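HpcH/HpaI aldolase/citrate lyase family protein (Burkholderia cenocepacia, PDB 4MF4) is of unknown function but belongs to the HpcH/HpaI aldolase/citrate lyase family, whose fold is a TIM barrel, and is found in a six-chain assembly. Local coordinates at residues Pro26-Trp31 with Arg245-Ser250; Ile53-Ala58 with Arg84-Glu89; Leu186-Ala191 with Val224-Phe229. One frame throughout, in Å; residues are numbered along the deposited sequence.

Overall arrangement
All three contacts belong to one closed parallel barrel of eight strands. Interaction 1 joins the first strand to the last and so closes the ring. Interactions 2 and 3 lie inside the chain loop it closes, one following the other. Interactions 1 and 3 share a side of the barrel, with centres about 10 Å apart, and strands 225-230 and 246-251 pair directly: Leu246 O lies 2.9 Å from Ile228 N. Interaction 2 has its centre about 18 Å from that of interaction 1, yet Trp31 bridges the two, with Trp31 NE1 3.2 Å from Asp54 OD2. Bound 1,2-ethanediol, probably from the crystallisation liquor, sits near Trp31, Arg84 and Phe229, consistent with a pocket beside these side chains.

Interaction 1 of 3, residues Pro26-Trp31 with Arg245-Ser250; sequences PLYGLW and RLITVS
Gly29 faces Thr248 where the first and last strands of the TIM barrel run parallel and close the sheet into a ring. Ile247 bonds to the two residues flanking Tyr28, its register partner: Ile247 N gives to Leu27 O (3.0 Å) and Ile247 O accepts from Gly29 N (2.9 Å). The short segments twist by 39° against each other, as expected in a tightly curved barrel. Tyr28 and Ile247 lie side by side on the outer face, against helix 233-242, and Val267 of the second subunit packs on Tyr28; the broad ring of Tyr28 and the branched chain of Ile247 suit that layer. Trp31 points to the inner side. Trp31 CB passes 3.5 Å from Ser250 O, and a first torsion of -142° swings the indole toward Thr248. There Trp31 CE3 meets Thr248 CG2 at 3.6 Å, and Trp31 CZ3 comes within 4.1 Å of Thr248 OG1. At the pyrrole edge Trp31 NE1 goes to Asp54, while Phe229 packs edge-to-face with the indole. Thr248 suits this place because its methyl serves the indole while its hydroxyl is hydrogen-bonded to Ile228 O. The last bond between the strands, Trp31 N to Ser250 O, spans 3.1 Å and lies in the carbonyl plane.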
ATOM      1  N   PRO A  26      22.994 -25.573 -18.232  1.00 23.65           N
ATOM      2  CA  PRO A  26      22.710 -24.176 -17.956  1.00 22.70           C
ATOM      3  C   PRO A  26      21.361 -23.969 -17.276  1.00 20.84           C
ATOM      4  O   PRO A  26      20.401 -24.719 -17.540  1.00 20.85           O
ATOM      5  CB  PRO A  26      22.654 -23.540 -19.358  1.00 24.16           C
ATOM      6  CG  PRO A  26      23.167 -24.580 -20.301  1.00 24.66           C
ATOM      7  CD  PRO A  26      22.810 -25.873 -19.657  1.00 25.36           C
ATOM      8  N   LEU A  27      21.283 -22.938 -16.440  1.00 17.66           N
ATOM      9  CA  LEU A  27      20.055 -22.558 -15.782  1.00 18.30           C
ATOM     10  C   LEU A  27      19.764 -21.091 -16.062  1.00 16.57           C
ATOM     11  O   LEU A  27      20.526 -20.212 -15.646  1.00 16.76           O
ATOM     12  CB  LEU A  27      20.185 -22.831 -14.282  1.00 18.28           C
ATOM     13  CG  LEU A  27      20.548 -24.264 -13.895  1.00 19.60           C
ATOM     14  CD1 LEU A  27      20.981 -24.366 -12.447  1.00 19.68           C
ATOM     15  CD2 LEU A  27      19.317 -25.144 -14.112  1.00 19.93           C
ATOM     16  N   TYR A  28      18.678 -20.823 -16.779  1.00 17.14           N
ATOM     17  CA  TYR A  28      18.399 -19.497 -17.318  1.00 17.27           C
ATOM     18  C   TYR A  28      17.428 -18.722 -16.425  1.00 16.23           C
ATOM     19  O   TYR A  28      16.389 -19.237 -15.983  1.00 15.04           O
ATOM     20  CB  TYR A  28      17.866 -19.600 -18.741  1.00 19.79           C
ATOM     21  CG  TYR A  28      18.839 -20.248 -19.697  1.00 21.29           C
ATOM     22  CD1 TYR A  28      19.947 -19.555 -20.144  1.00 23.53           C
ATOM     23  CD2 TYR A  28      18.641 -21.548 -20.158  1.00 25.46           C
ATOM     24  CE1 TYR A  28      20.867 -20.140 -21.009  1.00 25.78           C
ATOM     25  CE2 TYR A  28      19.541 -22.155 -21.046  1.00 26.04           C
ATOM     26  CZ  TYR A  28      20.662 -21.440 -21.457  1.00 27.33           C
ATOM     27  OH  TYR A  28      21.603 -21.998 -22.303  1.00 27.58           O
ATOM     28  N   GLY A  29      17.769 -17.456 -16.185  1.00 14.76           N
ATOM     29  CA  GLY A  29      17.048 -16.635 -15.222  1.00 13.86           C
ATOM     30  C   GLY A  29      16.649 -15.328 -15.846  1.00 14.38           C
ATOM     31  O   GLY A  29      17.143 -14.948 -16.914  1.00 14.40           O
ATOM     32  N   LEU A  30      15.745 -14.632 -15.184  1.00 15.19           N
ATOM     33  CA  LEU A  30      15.372 -13.301 -15.606  1.00 15.58           C
ATOM     34  C   LEU A  30      15.431 -12.433 -14.332  1.00 15.16           C
ATOM     35  O   LEU A  30      15.030 -12.913 -13.283  1.00 14.22           O
ATOM     36  CB  LEU A  30      13.943 -13.392 -16.136  1.00 16.94           C
ATOM     37  CG  LEU A  30      13.338 -12.243 -16.912  1.00 18.45           C
ATOM     38  CD1 LEU A  30      14.116 -11.966 -18.229  1.00 17.91           C
ATOM     39  CD2 LEU A  30      11.866 -12.591 -17.195  1.00 18.85           C
ATOM     40  N   TRP A  31      15.959 -11.205 -14.438  1.00 14.91           N
ATOM     41  CA  TRP A  31      15.998 -10.229 -13.367  1.00 15.33           C
ATOM     42  C   TRP A  31      14.651  -9.523 -13.266  1.00 15.34           C
ATOM     43  O   TRP A  31      14.100  -9.076 -14.298  1.00 13.70           O
ATOM     44  CB  TRP A  31      17.052  -9.157 -13.677  1.00 17.19           C
ATOM     45  CG  TRP A  31      17.791  -8.706 -12.505  1.00 17.86           C
ATOM     46  CD1 TRP A  31      17.703  -7.495 -11.895  1.00 18.45           C
ATOM     47  CD2 TRP A  31      18.784  -9.455 -11.797  1.00 17.72           C
ATOM     48  NE1 TRP A  31      18.576  -7.463 -10.828  1.00 19.53           N
ATOM     49  CE2 TRP A  31      19.238  -8.656 -10.751  1.00 17.81           C
ATOM     50  CE3 TRP A  31      19.313 -10.740 -11.943  1.00 18.44           C
ATOM     51  CZ2 TRP A  31      20.218  -9.079  -9.863  1.00 18.86           C
ATOM     52  CZ3 TRP A  31      20.274 -11.169 -11.052  1.00 19.03           C
ATOM     53  CH2 TRP A  31      20.719 -10.348 -10.022  1.00 18.66           C
ATOM     54  N   ARG A 245      26.991 -21.416 -16.202  1.00 18.77           N
ATOM     55  CA  ARG A 245      25.739 -22.169 -15.982  1.00 18.78           C
ATOM     56  C   ARG A 245      24.512 -21.306 -15.561  1.00 19.20           C
ATOM     57  O   ARG A 245      23.417 -21.394 -16.184  1.00 20.82           O
ATOM     58  CB  ARG A 245      26.005 -23.272 -15.000  1.00 18.72           C
ATOM     59  CG  ARG A 245      26.911 -24.347 -15.618  1.00 20.41           C
ATOM     60  CD  ARG A 245      27.003 -25.532 -14.732  1.00 21.11           C
ATOM     61  NE  ARG A 245      25.670 -26.125 -14.623  1.00 22.54           N
ATOM     62  CZ  ARG A 245      25.159 -26.627 -13.513  1.00 23.02           C
ATOM     63  NH1 ARG A 245      25.854 -26.616 -12.374  1.00 24.81           N
ATOM     64  NH2 ARG A 245      23.936 -27.104 -13.534  1.00 23.78           N
ATOM     65  N   LEU A 246      24.684 -20.410 -14.590  1.00 17.25           N
ATOM     66  CA  LEU A 246      23.539 -19.606 -14.127  1.00 15.19           C
ATOM     67  C   LEU A 246      23.517 -18.276 -14.854  1.00 15.83           C
ATOM     68  O   LEU A 246      24.147 -17.269 -14.425  1.00 14.86           O
ATOM     69  CB  LEU A 246      23.615 -19.406 -12.625  1.00 15.43           C
ATOM     70  CG  LEU A 246      22.364 -18.818 -11.989  1.00 16.06           C
ATOM     71  CD1 LEU A 246      21.390 -19.924 -11.594  1.00 17.36           C
ATOM     72  CD2 LEU A 246      22.695 -17.988 -10.788  1.00 16.85           C
ATOM     73  N   ILE A 247      22.802 -18.254 -15.974  1.00 15.89           N
ATOM     74  CA  ILE A 247      22.878 -17.148 -16.905  1.00 15.65           C
ATOM     75  C   ILE A 247      21.589 -16.332 -16.845  1.00 15.05           C
ATOM     76  O   ILE A 247      20.511 -16.890 -17.059  1.00 14.11           O
ATOM     77  CB  ILE A 247      23.097 -17.649 -18.332  1.00 16.19           C
ATOM     78  CG1 ILE A 247      24.439 -18.376 -18.424  1.00 16.59           C
ATOM     79  CG2 ILE A 247      23.082 -16.470 -19.293  1.00 16.69           C
ATOM     80  CD1 ILE A 247      24.722 -19.017 -19.764  1.00 17.04           C
ATOM     81  N   THR A 248      21.721 -15.042 -16.535  1.00 15.03           N
ATOM     82  CA  THR A 248      20.604 -14.113 -16.478  1.00 15.45           C
ATOM     83  C   THR A 248      20.436 -13.519 -17.870  1.00 15.73           C
ATOM     84  O   THR A 248      21.353 -12.895 -18.364  1.00 15.03           O
ATOM     85  CB  THR A 248      20.859 -12.910 -15.530  1.00 16.31           C
ATOM     86  OG1 THR A 248      21.441 -13.310 -14.293  1.00 17.95           O
ATOM     87  CG2 THR A 248      19.590 -12.187 -15.221  1.00 17.22           C
ATOM     88  N   VAL A 249      19.256 -13.699 -18.475  1.00 15.19           N
ATOM     89  CA  VAL A 249      18.926 -13.153 -19.794  1.00 14.54           C
ATOM     90  C   VAL A 249      18.287 -11.773 -19.615  1.00 14.29           C
ATOM     91  O   VAL A 249      17.074 -11.579 -19.831  1.00 14.00           O
ATOM     92  CB  VAL A 249      18.018 -14.114 -20.624  1.00 14.67           C
ATOM     93  CG1 VAL A 249      17.921 -13.663 -22.066  1.00 15.77           C
ATOM     94  CG2 VAL A 249      18.514 -15.547 -20.618  1.00 14.50           C
ATOM     95  N   SER A 250      19.113 -10.826 -19.175  1.00 14.00           N
ATOM     96  CA  SER A 250      18.709  -9.451 -18.901  1.00 14.26           C
ATOM     97  C   SER A 250      17.578  -9.342 -17.858  1.00 13.77           C
ATOM     98  O   SER A 250      17.491 -10.156 -16.956  1.00 13.30           O
ATOM     99  CB  SER A 250      18.392  -8.730 -20.219  1.00 14.83           C
ATOM    100  OG  SER A 250      18.288  -7.317 -20.077  1.00 16.10           O
TER

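Interaction 2 of 3, residues Ile53-Ala58 with Arg84-Glu89; sequences IDMEHA and RVPARE. With EDO (1,2-ethanediol), chain G.
A salt-bridge network joins Asp54, Glu56 and Arg84 at the C-terminal ends of the second and third barrel strands, where strand pairing gives way to loops. The last backbone bonds of the pair enclose Arg84: Arg84 N gives to Ile53 O (3.1 Å) and Arg84 O accepts from Met55 N (2.8 Å). Arginine suits the place because its long chain, bent at the third torsion (75°), turns a flat group with several N-H donors toward the carboxylates. Arg84 NE donates to Asp54 OD1 and Arg84 NH2 to Asp54 OD2, each at 3.0 Å, a side-on grip by two nitrogens. The bonds are nearly straight at the hydrogens and lie near the guanidinium plane, but they meet the carboxylate from above its own plane. Glu56 N reaches Asp54 OD1 from the opposite face (2.8 Å), making an Asx turn. Glu56 OE1 sits over the guanidinium face, 3.1 Å from Arg84 CZ, an attraction of charges alone; Glu56 OE2 has Lys94 of the third subunit. Alongside, Met55 CB packs on Pro86 CG at 3.7 Å. Arg84 NH1 is hydrogen-bonded to Gln164 OE1, and Arg84 NH2 also donates to O2 of bound 1,2-ethanediol at 2.8 Å. Held at edge and face, the guanidinium has little freedom to rotate, and it presents an N-H to a small bound hydroxyl.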
ATOM      1  N   ILE A  53      14.334 -11.623  -7.628  1.00 11.00           N
ATOM      2  CA  ILE A  53      13.723 -10.433  -7.021  1.00 11.64           C
ATOM      3  C   ILE A  53      14.857  -9.619  -6.435  1.00 11.61           C
ATOM      4  O   ILE A  53      15.466 -10.011  -5.457  1.00 11.55           O
ATOM      5  CB  ILE A  53      12.691 -10.808  -5.952  1.00 12.02           C
ATOM      6  CG1 ILE A  53      11.561 -11.639  -6.557  1.00 12.08           C
ATOM      7  CG2 ILE A  53      12.092  -9.571  -5.261  1.00 11.64           C
ATOM      8  CD1 ILE A  53      10.858 -12.477  -5.514  1.00 12.93           C
ATOM      9  N   ASP A  54      15.155  -8.470  -7.035  1.00 11.89           N
ATOM     10  CA  ASP A  54      16.317  -7.670  -6.606  1.00 11.87           C
ATOM     11  C   ASP A  54      15.953  -6.672  -5.474  1.00 11.48           C
ATOM     12  O   ASP A  54      15.081  -5.878  -5.678  1.00 11.40           O
ATOM     13  CB  ASP A  54      16.824  -6.898  -7.778  1.00 12.38           C
ATOM     14  CG  ASP A  54      18.111  -6.157  -7.493  1.00 13.14           C
ATOM     15  OD1 ASP A  54      18.787  -6.445  -6.481  1.00 13.08           O
ATOM     16  OD2 ASP A  54      18.511  -5.381  -8.384  1.00 14.61           O
ATOM     17  N   MET A  55      16.644  -6.735  -4.334  1.00 11.04           N
ATOM     18  CA  MET A  55      16.480  -5.779  -3.227  1.00 11.82           C
ATOM     19  C   MET A  55      17.598  -4.743  -3.236  1.00 12.26           C
ATOM     20  O   MET A  55      17.524  -3.743  -2.524  1.00 12.20           O
ATOM     21  CB  MET A  55      16.468  -6.470  -1.879  1.00 11.28           C
ATOM     22  CG  MET A  55      15.498  -7.630  -1.799  1.00 11.41           C
ATOM     23  SD  MET A  55      15.502  -8.270  -0.130  1.00 12.51           S
ATOM     24  CE  MET A  55      14.837  -6.925   0.857  1.00 11.95           C
ATOM     25  N   GLU A  56      18.625  -4.953  -4.075  1.00 12.95           N
ATOM     26  CA  GLU A  56      19.784  -4.057  -4.025  1.00 13.77           C
ATOM     27  C   GLU A  56      19.556  -2.874  -4.928  1.00 13.18           C
ATOM     28  O   GLU A  56      19.702  -1.735  -4.487  1.00 12.93           O
ATOM     29  CB  GLU A  56      21.062  -4.739  -4.438  1.00 14.42           C
ATOM     30  CG  GLU A  56      22.272  -3.867  -4.204  1.00 14.76           C
ATOM     31  CD  GLU A  56      23.544  -4.387  -4.882  1.00 15.49           C
ATOM     32  OE1 GLU A  56      23.500  -5.290  -5.709  1.00 15.11           O
ATOM     33  OE2 GLU A  56      24.625  -3.851  -4.580  1.00 17.70           O
ATOM     34  N   HIS A  57      19.228  -3.150  -6.199  1.00 13.57           N
ATOM     35  CA  HIS A  57      19.014  -2.094  -7.199  1.00 13.86           C
ATOM     36  C   HIS A  57      17.579  -1.985  -7.726  1.00 14.44           C
ATOM     37  O   HIS A  57      17.358  -1.558  -8.875  1.00 14.24           O
ATOM     38  CB  HIS A  57      20.008  -2.281  -8.369  1.00 13.81           C
ATOM     39  CG  HIS A  57      21.431  -1.915  -8.028  1.00 13.89           C
ATOM     40  ND1 HIS A  57      21.830  -0.610  -7.824  1.00 14.02           N
ATOM     41  CD2 HIS A  57      22.544  -2.680  -7.861  1.00 14.19           C
ATOM     42  CE1 HIS A  57      23.116  -0.585  -7.520  1.00 14.07           C
ATOM     43  NE2 HIS A  57      23.580  -1.827  -7.561  1.00 13.84           N
ATOM     44  N   ALA A  58      16.621  -2.376  -6.917  1.00 13.76           N
ATOM     45  CA  ALA A  58      15.194  -2.095  -7.171  1.00 13.33           C
ATOM     46  C   ALA A  58      14.559  -1.858  -5.816  1.00 14.12           C
ATOM     47  O   ALA A  58      15.075  -2.373  -4.848  1.00 12.85           O
ATOM     48  CB  ALA A  58      14.556  -3.254  -7.873  1.00 13.39           C
ATOM     49  N   ARG A  84      18.114 -11.243  -4.384  1.00 12.77           N
ATOM     50  CA  ARG A  84      19.386 -10.535  -4.095  1.00 14.12           C
ATOM     51  C   ARG A  84      19.182  -9.530  -2.963  1.00 14.94           C
ATOM     52  O   ARG A  84      18.463  -8.535  -3.163  1.00 15.04           O
ATOM     53  CB  ARG A  84      19.969  -9.809  -5.297  1.00 14.86           C
ATOM     54  CG  ARG A  84      21.197  -8.966  -4.887  1.00 14.34           C
ATOM     55  CD  ARG A  84      22.086  -8.617  -6.050  1.00 15.26           C
ATOM     56  NE  ARG A  84      21.496  -7.569  -6.869  1.00 15.70           N
ATOM     57  CZ  ARG A  84      22.089  -6.972  -7.902  1.00 16.86           C
ATOM     58  NH1 ARG A  84      23.312  -7.334  -8.330  1.00 16.82           N
ATOM     59  NH2 ARG A  84      21.438  -6.024  -8.549  1.00 16.71           N
ATOM     60  N   VAL A  85      19.815  -9.779  -1.798  1.00 14.54           N
ATOM     61  CA  VAL A  85      19.641  -8.905  -0.647  1.00 14.61           C
ATOM     62  C   VAL A  85      20.436  -7.615  -0.856  1.00 15.01           C
ATOM     63  O   VAL A  85      21.343  -7.572  -1.699  1.00 15.52           O
ATOM     64  CB  VAL A  85      19.987  -9.574   0.708  1.00 14.61           C
ATOM     65  CG1 VAL A  85      19.090 -10.776   0.941  1.00 15.08           C
ATOM     66  CG2 VAL A  85      21.465  -9.941   0.815  1.00 14.89           C
ATOM     67  N   PRO A  86      20.058  -6.540  -0.138  1.00 14.25           N
ATOM     68  CA  PRO A  86      20.734  -5.262  -0.319  1.00 14.98           C
ATOM     69  C   PRO A  86      22.180  -5.255   0.182  1.00 16.01           C
ATOM     70  O   PRO A  86      23.008  -4.566  -0.398  1.00 15.08           O
ATOM     71  CB  PRO A  86      19.889  -4.275   0.523  1.00 14.67           C
ATOM     72  CG  PRO A  86      18.612  -4.988   0.801  1.00 14.70           C
ATOM     73  CD  PRO A  86      19.009  -6.446   0.881  1.00 14.46           C
ATOM     74  N   ALA A  87      22.453  -6.013   1.252  1.00 16.68           N
ATOM     75  CA  ALA A  87      23.740  -5.974   1.967  1.00 17.92           C
ATOM     76  C   ALA A  87      23.801  -7.198   2.892  1.00 19.09           C
ATOM     77  O   ALA A  87      22.811  -7.869   3.114  1.00 16.86           O
ATOM     78  CB  ALA A  87      23.858  -4.705   2.800  1.00 18.41           C
ATOM     79  N   ARG A  88      24.977  -7.462   3.430  1.00 19.84           N
ATOM     80  CA  ARG A  88      25.167  -8.635   4.255  1.00 22.57           C
ATOM     81  C   ARG A  88      24.930  -8.287   5.732  1.00 23.02           C
ATOM     82  O   ARG A  88      25.851  -8.368   6.529  1.00 24.06           O
ATOM     83  CB  ARG A  88      26.581  -9.144   4.025  1.00 23.45           C
ATOM     84  CG  ARG A  88      26.744 -10.610   4.248  1.00 24.22           C
ATOM     85  CD  ARG A  88      28.149 -11.012   3.896  1.00 25.20           C
ATOM     86  NE  ARG A  88      29.097 -10.417   4.807  1.00 25.58           N
ATOM     87  CZ  ARG A  88      29.929  -9.438   4.518  1.00 26.75           C
ATOM     88  NH1 ARG A  88      30.028  -8.947   3.286  1.00 27.98           N
ATOM     89  NH2 ARG A  88      30.734  -9.015   5.475  1.00 27.72           N
ATOM     90  N   GLU A  89      23.715  -7.844   6.068  1.00 21.96           N
ATOM     91  CA  GLU A  89      23.333  -7.491   7.423  1.00 22.09           C
ATOM     92  C   GLU A  89      22.425  -8.597   7.941  1.00 19.75           C
ATOM     93  O   GLU A  89      21.484  -8.977   7.263  1.00 17.42           O
ATOM     94  CB  GLU A  89      22.547  -6.176   7.467  1.00 26.01           C
ATOM     95  CG  GLU A  89      23.232  -4.925   6.874  1.00 29.06           C
ATOM     96  CD  GLU A  89      24.455  -4.456   7.644  1.00 32.35           C
ATOM     97  OE1 GLU A  89      24.673  -4.870   8.810  1.00 34.62           O
ATOM     98  OE2 GLU A  89      25.228  -3.664   7.063  1.00 37.96           O
TER
HETATM   99  C1  EDO G 301      22.783  -7.420 -12.001  1.00 36.36           C
HETATM  100  O1  EDO G 301      24.215  -7.551 -12.090  1.00 39.03           O
HETATM  101  C2  EDO G 301      22.292  -5.995 -12.226  1.00 37.15           C
HETATM  102  O2  EDO G 301      22.535  -5.213 -11.042  1.00 38.99           O

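Interaction 3 of 3, residues Leu186-Ala191 with Val224-Phe229; sequences LFVGPA and VAVGIF
Gly227 N donates to Leu186 O at 2.7 Å, a nearly straight bond (167° at the hydrogen) that pairs the sixth and seventh strands of the TIM barrel. They run parallel, joined by a beta-alpha-beta crossover through helix 206-222. Gly227 also accepts, Gly227 O taking Val188 N at 2.8 Å from above the carbonyl plane, so this glycine is gripped on both its polar atoms. Having no side chain, it lets the ring of Phe187 lie close over the neighbouring backbone. The first torsion of Phe187, -171°, sets CG anti to N and carries the ring across to strand 225-229. One face of the Phe187 ring lies over the Ile228 backbone, with Phe187 CE2 3.6 Å from Ile228 N, while Phe187 CZ reaches Phe229 CB at 4.1 Å. On this inner side Phe187 also packs on Leu246 and Thr248 of the next strand. The outer face holds Leu186, Val188, Val226 and Ile228, aliphatic and mostly beta-branched residues that suit a strand. Val188 and Ile228 pack against Met212 of helix 206-222, and Val188 CB lies 4.2 Å from Ile228 CG1. After Gly189, the N-cap, Pro190 begins helix 190-196, a first-turn position where a residue without an N-H costs no helical bond. The Pro190 ring crosses the Ile228 side chain at about a right angle, and Pro190 CD rests 3.4 Å from Phe229 O.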
ATOM      1  N   LEU A 186      29.274 -18.850  -7.989  1.00 14.56           N
ATOM      2  CA  LEU A 186      29.977 -17.579  -8.068  1.00 15.55           C
ATOM      3  C   LEU A 186      29.256 -16.772  -9.121  1.00 17.21           C
ATOM      4  O   LEU A 186      29.084 -17.267 -10.232  1.00 18.37           O
ATOM      5  CB  LEU A 186      31.432 -17.755  -8.501  1.00 16.17           C
ATOM      6  CG  LEU A 186      32.320 -18.670  -7.693  1.00 15.89           C
ATOM      7  CD1 LEU A 186      33.645 -18.935  -8.411  1.00 16.78           C
ATOM      8  CD2 LEU A 186      32.524 -18.103  -6.307  1.00 16.43           C
ATOM      9  N   PHE A 187      28.864 -15.529  -8.822  1.00 16.10           N
ATOM     10  CA  PHE A 187      28.129 -14.752  -9.825  1.00 15.89           C
ATOM     11  C   PHE A 187      28.905 -13.520 -10.281  1.00 16.33           C
ATOM     12  O   PHE A 187      29.327 -12.720  -9.475  1.00 15.67           O
ATOM     13  CB  PHE A 187      26.770 -14.378  -9.245  1.00 15.63           C
ATOM     14  CG  PHE A 187      25.824 -13.755 -10.238  1.00 14.74           C
ATOM     15  CD1 PHE A 187      25.841 -12.404 -10.450  1.00 15.01           C
ATOM     16  CD2 PHE A 187      24.890 -14.518 -10.894  1.00 15.22           C
ATOM     17  CE1 PHE A 187      24.941 -11.818 -11.307  1.00 15.79           C
ATOM     18  CE2 PHE A 187      23.986 -13.947 -11.769  1.00 15.05           C
ATOM     19  CZ  PHE A 187      23.999 -12.594 -11.954  1.00 15.32           C
ATOM     20  N   VAL A 188      29.131 -13.401 -11.578  1.00 17.55           N
ATOM     21  CA  VAL A 188      29.760 -12.201 -12.166  1.00 19.76           C
ATOM     22  C   VAL A 188      28.741 -11.157 -12.641  1.00 19.82           C
ATOM     23  O   VAL A 188      27.896 -11.437 -13.513  1.00 20.11           O
ATOM     24  CB  VAL A 188      30.640 -12.615 -13.389  1.00 20.32           C
ATOM     25  CG1 VAL A 188      31.348 -11.408 -13.983  1.00 22.74           C
ATOM     26  CG2 VAL A 188      31.677 -13.655 -12.995  1.00 21.09           C
ATOM     27  N   GLY A 189      28.797  -9.955 -12.068  1.00 20.06           N
ATOM     28  CA  GLY A 189      28.077  -8.811 -12.630  1.00 21.47           C
ATOM     29  C   GLY A 189      29.040  -7.971 -13.482  1.00 20.60           C
ATOM     30  O   GLY A 189      29.854  -7.260 -12.934  1.00 22.14           O
ATOM     31  N   PRO A 190      29.003  -8.091 -14.816  1.00 20.87           N
ATOM     32  CA  PRO A 190      30.122  -7.441 -15.543  1.00 21.46           C
ATOM     33  C   PRO A 190      30.171  -5.931 -15.403  1.00 21.45           C
ATOM     34  O   PRO A 190      31.271  -5.369 -15.311  1.00 20.04           O
ATOM     35  CB  PRO A 190      29.858  -7.807 -16.997  1.00 22.20           C
ATOM     36  CG  PRO A 190      29.141  -9.099 -16.905  1.00 21.90           C
ATOM     37  CD  PRO A 190      28.207  -8.922 -15.728  1.00 21.81           C
ATOM     38  N   ALA A 191      29.004  -5.295 -15.341  1.00 20.84           N
ATOM     39  CA  ALA A 191      28.957  -3.838 -15.129  1.00 21.34           C
ATOM     40  C   ALA A 191      29.661  -3.370 -13.858  1.00 21.04           C
ATOM     41  O   ALA A 191      30.499  -2.426 -13.907  1.00 18.41           O
ATOM     42  CB  ALA A 191      27.520  -3.329 -15.167  1.00 22.72           C
ATOM     43  N   VAL A 224      32.321 -25.524  -8.754  1.00 18.13           N
ATOM     44  CA  VAL A 224      31.284 -24.622  -8.300  1.00 16.95           C
ATOM     45  C   VAL A 224      30.726 -23.913  -9.539  1.00 17.02           C
ATOM     46  O   VAL A 224      31.477 -23.376 -10.386  1.00 16.11           O
ATOM     47  CB  VAL A 224      31.895 -23.591  -7.325  1.00 17.44           C
ATOM     48  CG1 VAL A 224      30.829 -22.589  -6.869  1.00 17.54           C
ATOM     49  CG2 VAL A 224      32.565 -24.301  -6.138  1.00 17.29           C
ATOM     50  N   ALA A 225      29.409 -23.959  -9.675  1.00 16.69           N
ATOM     51  CA  ALA A 225      28.707 -23.215 -10.695  1.00 17.29           C
ATOM     52  C   ALA A 225      29.112 -21.763 -10.776  1.00 17.11           C
ATOM     53  O   ALA A 225      29.283 -21.113  -9.755  1.00 15.87           O
ATOM     54  CB  ALA A 225      27.212 -23.275 -10.452  1.00 18.08           C
ATOM     55  N   VAL A 226      29.255 -21.260 -12.015  1.00 16.29           N
ATOM     56  CA  VAL A 226      29.402 -19.831 -12.214  1.00 16.24           C
ATOM     57  C   VAL A 226      28.204 -19.218 -12.936  1.00 15.80           C
ATOM     58  O   VAL A 226      27.667 -19.813 -13.848  1.00 16.54           O
ATOM     59  CB  VAL A 226      30.685 -19.531 -12.968  1.00 16.14           C
ATOM     60  CG1 VAL A 226      30.931 -18.030 -13.034  1.00 16.13           C
ATOM     61  CG2 VAL A 226      31.836 -20.242 -12.238  1.00 16.77           C
ATOM     62  N   GLY A 227      27.809 -18.036 -12.492  1.00 15.94           N
ATOM     63  CA  GLY A 227      26.683 -17.312 -13.081  1.00 16.64           C
ATOM     64  C   GLY A 227      27.124 -15.942 -13.568  1.00 14.88           C
ATOM     65  O   GLY A 227      28.202 -15.477 -13.211  1.00 14.41           O
ATOM     66  N   ILE A 228      26.248 -15.273 -14.308  1.00 14.18           N
ATOM     67  CA  ILE A 228      26.575 -14.026 -14.962  1.00 13.76           C
ATOM     68  C   ILE A 228      25.293 -13.332 -15.387  1.00 14.17           C
ATOM     69  O   ILE A 228      24.264 -13.989 -15.688  1.00 13.96           O
ATOM     70  CB  ILE A 228      27.512 -14.291 -16.186  1.00 14.95           C
ATOM     71  CG1 ILE A 228      28.092 -12.976 -16.737  1.00 15.44           C
ATOM     72  CG2 ILE A 228      26.795 -15.102 -17.220  1.00 14.69           C
ATOM     73  CD1 ILE A 228      29.297 -13.145 -17.631  1.00 16.29           C
ATOM     74  N   PHE A 229      25.343 -12.001 -15.373  1.00 14.66           N
ATOM     75  CA  PHE A 229      24.259 -11.176 -15.877  1.00 15.27           C
ATOM     76  C   PHE A 229      24.612 -10.856 -17.314  1.00 16.07           C
ATOM     77  O   PHE A 229      25.629 -10.189 -17.554  1.00 15.71           O
ATOM     78  CB  PHE A 229      24.119  -9.858 -15.065  1.00 15.75           C
ATOM     79  CG  PHE A 229      22.928  -9.028 -15.475  1.00 16.94           C
ATOM     80  CD1 PHE A 229      23.038  -8.105 -16.507  1.00 18.51           C
ATOM     81  CD2 PHE A 229      21.693  -9.243 -14.918  1.00 17.11           C
ATOM     82  CE1 PHE A 229      21.940  -7.362 -16.930  1.00 17.92           C
ATOM     83  CE2 PHE A 229      20.583  -8.512 -15.334  1.00 17.15           C
ATOM     84  CZ  PHE A 229      20.722  -7.569 -16.344  1.00 18.68           C
TER